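Local atomic coordinates of peptide methionine sulfoxide reductase MsrA (Treponema denticola ATCC 35405, PDB entry 5FA9), a protein that probably repairs oxidised proteins by reducing methionine sulfoxide back to methionine, as a fusion of MsrA and MsrB reductases that use thioredoxin as reductant. Residues L65-L68 with L69-F73; A88-Q91 with Y92-G95. The protein carries 2 engineered substitutions. All coordinates share one frame; numbering follows the deposited sequence.

Contact 1. Residues L65-L68 with L69-F73; sequences LQEL and LAHYF
Glu-67 lies alongside the ring of His-71, one turn further along helix 65-74 of the MsrA domain, and the two side chains point the same way in a classic i to i+4 pair. Glu-67 CG sits 3.4 Å from His-71 CD2, and the extended chain carries the carboxylate along the ring to His-71 NE2, which donates to Glu-67 OE1 at 3.2 Å. The bond runs in the plane of the ring and uses the anti lone pair of OE1, while the carboxylate and ring planes are turned 32° apart. Glu-67 gets there with CG anti to the backbone N (chi1 178°) and the rest of the chain extended. Both ends have further partners: Thr-241, from the MsrB part of the chain, bonds to OE1, and Tyr-18 OH bonds to ND1 of the histidine, so both ring nitrogens are engaged and the rotation of the imidazole is fixed.

Beneath the pair runs ordinary alpha-helical bonding, including His-71 N to Glu-67 O at 2.8 Å. That same carbonyl oxygen lies 3.1 Å from CD2 of His-71, so the ring stays close to the backbone of the turn before it.

On another side of the helix Leu-65 and Leu-69 meet at an angle, and Leu-69 continues onto Phe-110 of helix 104-115. The phenol of Tyr-72 leads away from this pair and bonds to the carbonyl of Ala-8. The two leucine side chains come together at Leu-65 CD1 and Leu-69 CG, 4.1 Å apart.

Contact 2. Residues A88-Q91 with Y92-G95; sequences AGRQ and YRTG. With D1D ((4S,5S)-1,2-dithiane-4,5-diol), chain F.
With chi1 at 67°, Arg-93 sets CG between its backbone N and carbonyl carbon and then runs extended to NE, while Arg-90 bends at chi2 and chi3 to fold its guanidinium down onto it. The result is a parallel arginine stack on the short 3-10 turn that follows strand 87-88; the same loop supplies Tyr-92 to the MsrA ligand pocket, while the stacked arginines sit away from the ligand. The two guanidinium planes are only 9° apart with centres 3.7 Å from each other, and NH1 of Arg-90 lies over the middle of the Arg-93 group. Two like charges face to face are probably made tolerable by acids nearby: Arg-90 NH1 forms a salt bridge with Asp-49, and Arg-93 one with Glu-125, its NH2 also bonding to the backbone oxygen of Asp-49.

Arg-93 also turns back on the loop itself. Both its backbone N, at 3.3 Å, and its NH1 make weak hydrogen bonds to Arg-90 O. The turn is closed by Tyr-92 N donating to Gly-89 O at 3.1 Å.

Tyr-92 carries the other half of the contact. Gln-91 bends alongside it, setting CG over one face of the ring in a CH-pi contact, 3.6 Å from the centroid, with its amide nearly parallel to the phenol. Ala-88 O lies 3.3 Å from Tyr-92 CD2, at the ring edge. With the glutamine over one face and Ala-88 O at its edge, the ring sends its hydroxyl toward the bound dithiane diol, which the engineered Ser-11 also hydrogen-bonds. Tyr-92 OH and D1D O3 share a hydrogen bond of 3.1 Å, the ligand oxygen lying in the plane of the ring.

In the fold
Both contacts belong to the MsrA part of the chain, contact 1 preceding contact 2 in sequence, with centres about 19 Å apart. They meet at the end of contact 2 that leads into strand 95-98: Tyr-72 OH packs 3.1 Å from Gly-95 N and 3.5 Å from Thr-94 CB. Ala-8 ties both together, since it bonds to the Tyr-72 hydroxyl and to the backbone of Gly-95. Their relation to the pocket differs. Tyr-92 is about 5 Å, side chain to side chain, from Ser-11, the altered residue at the predicted active-site position, whereas Tyr-72 is about 12 Å from it. Contact 1 instead faces the MsrB part through Thr-241.

Contact 1. Residues L65-L68 with L69-F73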
# COMPACT_ATOMS: atom_id res chain seq x y z
N LEU B 65 -3.68 3.16 -12.26
CA LEU B 65 -2.53 4.01 -12.57
C LEU B 65 -2.82 4.85 -13.81
O LEU B 65 -2.37 5.99 -13.92
CB LEU B 65 -1.28 3.16 -12.79
CG LEU B 65 0.01 3.90 -13.14
CD1 LEU B 65 0.36 4.91 -12.06
CD2 LEU B 65 1.16 2.93 -13.36
N GLN B 66 -3.58 4.28 -14.74
CA GLN B 66 -3.95 4.96 -15.97
C GLN B 66 -4.75 6.23 -15.69
O GLN B 66 -4.48 7.29 -16.27
CB GLN B 66 -4.76 4.03 -16.88
CG GLN B 66 -3.92 3.01 -17.64
CD GLN B 66 -3.14 2.08 -16.73
OE1 GLN B 66 -3.68 1.55 -15.76
NE2 GLN B 66 -1.86 1.88 -17.03
N GLU B 67 -5.73 6.14 -14.79
CA GLU B 67 -6.54 7.29 -14.43
C GLU B 67 -5.71 8.33 -13.68
O GLU B 67 -5.86 9.53 -13.91
CB GLU B 67 -7.75 6.87 -13.60
CG GLU B 67 -8.61 8.05 -13.14
CD GLU B 67 -9.88 7.62 -12.44
OE1 GLU B 67 -10.57 8.50 -11.88
OE2 GLU B 67 -10.19 6.41 -12.45
N LEU B 68 -4.85 7.86 -12.78
CA LEU B 68 -4.00 8.76 -12.00
C LEU B 68 -3.07 9.57 -12.90
O LEU B 68 -2.86 10.76 -12.68
CB LEU B 68 -3.18 7.97 -10.98
CG LEU B 68 -3.93 7.44 -9.76
CD1 LEU B 68 -2.96 6.76 -8.81
CD2 LEU B 68 -4.67 8.57 -9.06
N LEU B 69 -2.51 8.92 -13.92
CA LEU B 69 -1.64 9.60 -14.86
C LEU B 69 -2.46 10.51 -15.77
O LEU B 69 -1.97 11.53 -16.24
CB LEU B 69 -0.85 8.59 -15.69
CG LEU B 69 0.20 7.79 -14.91
CD1 LEU B 69 0.96 6.84 -15.83
CD2 LEU B 69 1.15 8.73 -14.18
N ALA B 70 -3.71 10.13 -16.00
CA ALA B 70 -4.63 10.97 -16.77
C ALA B 70 -4.92 12.26 -16.02
O ALA B 70 -4.92 13.34 -16.60
CB ALA B 70 -5.91 10.21 -17.08
N HIS B 71 -5.18 12.14 -14.72
CA HIS B 71 -5.38 13.30 -13.86
C HIS B 71 -4.12 14.17 -13.83
O HIS B 71 -4.20 15.39 -13.87
CB HIS B 71 -5.74 12.88 -12.43
CG HIS B 71 -7.15 12.40 -12.28
ND1 HIS B 71 -8.23 13.25 -12.35
CD2 HIS B 71 -7.66 11.17 -12.05
CE1 HIS B 71 -9.35 12.56 -12.17
NE2 HIS B 71 -9.02 11.29 -11.99
N TYR B 72 -2.97 13.51 -13.76
CA TYR B 72 -1.69 14.20 -13.69
C TYR B 72 -1.44 15.08 -14.91
O TYR B 72 -1.09 16.25 -14.77
CB TYR B 72 -0.55 13.18 -13.53
CG TYR B 72 0.83 13.79 -13.63
CD1 TYR B 72 1.33 14.61 -12.63
CD2 TYR B 72 1.64 13.52 -14.73
CE1 TYR B 72 2.59 15.16 -12.72
CE2 TYR B 72 2.91 14.06 -14.82
CZ TYR B 72 3.38 14.88 -13.81
OH TYR B 72 4.64 15.43 -13.91
N PHE B 73 -1.62 14.51 -16.09
CA PHE B 73 -1.42 15.25 -17.34
C PHE B 73 -2.49 16.33 -17.53
O PHE B 73 -2.29 17.29 -18.27
CB PHE B 73 -1.41 14.30 -18.53
CG PHE B 73 -0.07 13.69 -18.81
CD1 PHE B 73 0.30 12.49 -18.22
CD2 PHE B 73 0.83 14.32 -19.66
CE1 PHE B 73 1.54 11.93 -18.47
CE2 PHE B 73 2.07 13.76 -19.92
CZ PHE B 73 2.43 12.56 -19.32

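Contact 2. Residues A88-Q91 with Y92-G95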
# COMPACT_ATOMS: atom_id res chain seq x y z
N ALA B 88 8.64 29.06 -11.66
CA ALA B 88 9.74 28.62 -12.51
C ALA B 88 10.92 28.13 -11.69
O ALA B 88 11.18 28.63 -10.59
CB ALA B 88 10.17 29.75 -13.44
N GLY B 89 11.64 27.15 -12.22
CA GLY B 89 12.80 26.60 -11.55
C GLY B 89 12.88 25.09 -11.67
O GLY B 89 11.92 24.44 -12.09
N ARG B 90 14.03 24.53 -11.30
CA ARG B 90 14.24 23.09 -11.37
C ARG B 90 13.38 22.34 -10.35
O ARG B 90 13.08 21.16 -10.54
CB ARG B 90 15.72 22.75 -11.15
CG ARG B 90 16.57 22.84 -12.40
CD ARG B 90 16.44 21.57 -13.23
NE ARG B 90 17.00 20.41 -12.55
CZ ARG B 90 16.98 19.18 -13.03
NH1 ARG B 90 17.52 18.18 -12.33
NH2 ARG B 90 16.43 18.93 -14.21
N GLN B 91 13.00 23.01 -9.28
CA GLN B 91 12.17 22.39 -8.26
C GLN B 91 10.72 22.25 -8.73
O GLN B 91 9.90 21.62 -8.06
CB GLN B 91 12.22 23.20 -6.95
CG GLN B 91 11.65 24.60 -7.05
CD GLN B 91 12.70 25.64 -7.42
OE1 GLN B 91 13.54 25.40 -8.29
NE2 GLN B 91 12.66 26.78 -6.75
N TYR B 92 10.41 22.84 -9.88
CA TYR B 92 9.06 22.77 -10.43
C TYR B 92 9.01 21.96 -11.72
O TYR B 92 8.01 21.99 -12.43
CB TYR B 92 8.52 24.18 -10.69
CG TYR B 92 8.51 25.08 -9.47
CD1 TYR B 92 7.64 24.85 -8.42
CD2 TYR B 92 9.37 26.16 -9.39
CE1 TYR B 92 7.63 25.67 -7.31
CE2 TYR B 92 9.37 26.98 -8.28
CZ TYR B 92 8.50 26.73 -7.24
OH TYR B 92 8.50 27.55 -6.14
N ARG B 93 10.08 21.23 -12.01
CA ARG B 93 10.12 20.40 -13.21
C ARG B 93 9.12 19.26 -13.09
O ARG B 93 8.87 18.74 -12.00
CB ARG B 93 11.53 19.85 -13.45
CG ARG B 93 12.02 18.86 -12.41
CD ARG B 93 13.44 18.40 -12.71
NE ARG B 93 13.95 17.48 -11.70
CZ ARG B 93 14.52 17.86 -10.56
NH1 ARG B 93 14.64 19.15 -10.28
NH2 ARG B 93 14.96 16.95 -9.70
N THR B 94 8.54 18.87 -14.22
CA THR B 94 7.56 17.79 -14.24
C THR B 94 8.25 16.43 -14.32
O THR B 94 9.21 16.26 -15.07
CB THR B 94 6.58 17.93 -15.42
OG1 THR B 94 7.32 18.07 -16.64
CG2 THR B 94 5.70 19.16 -15.23
N GLY B 95 7.74 15.47 -13.55
CA GLY B 95 8.31 14.14 -13.54
C GLY B 95 7.41 13.10 -12.91
O GLY B 95 6.58 13.40 -12.06
S1 D1D F . 8.31 25.57 -0.80
C1 D1D F . 6.73 25.25 -0.87
C2 D1D F . 6.16 25.36 -2.37
O2 D1D F . 4.91 25.21 -2.34
C3 D1D F . 6.52 26.88 -3.09
O3 D1D F . 6.17 26.85 -4.30
C4 D1D F . 8.10 27.22 -3.02
S4 D1D F . 8.69 27.10 -1.52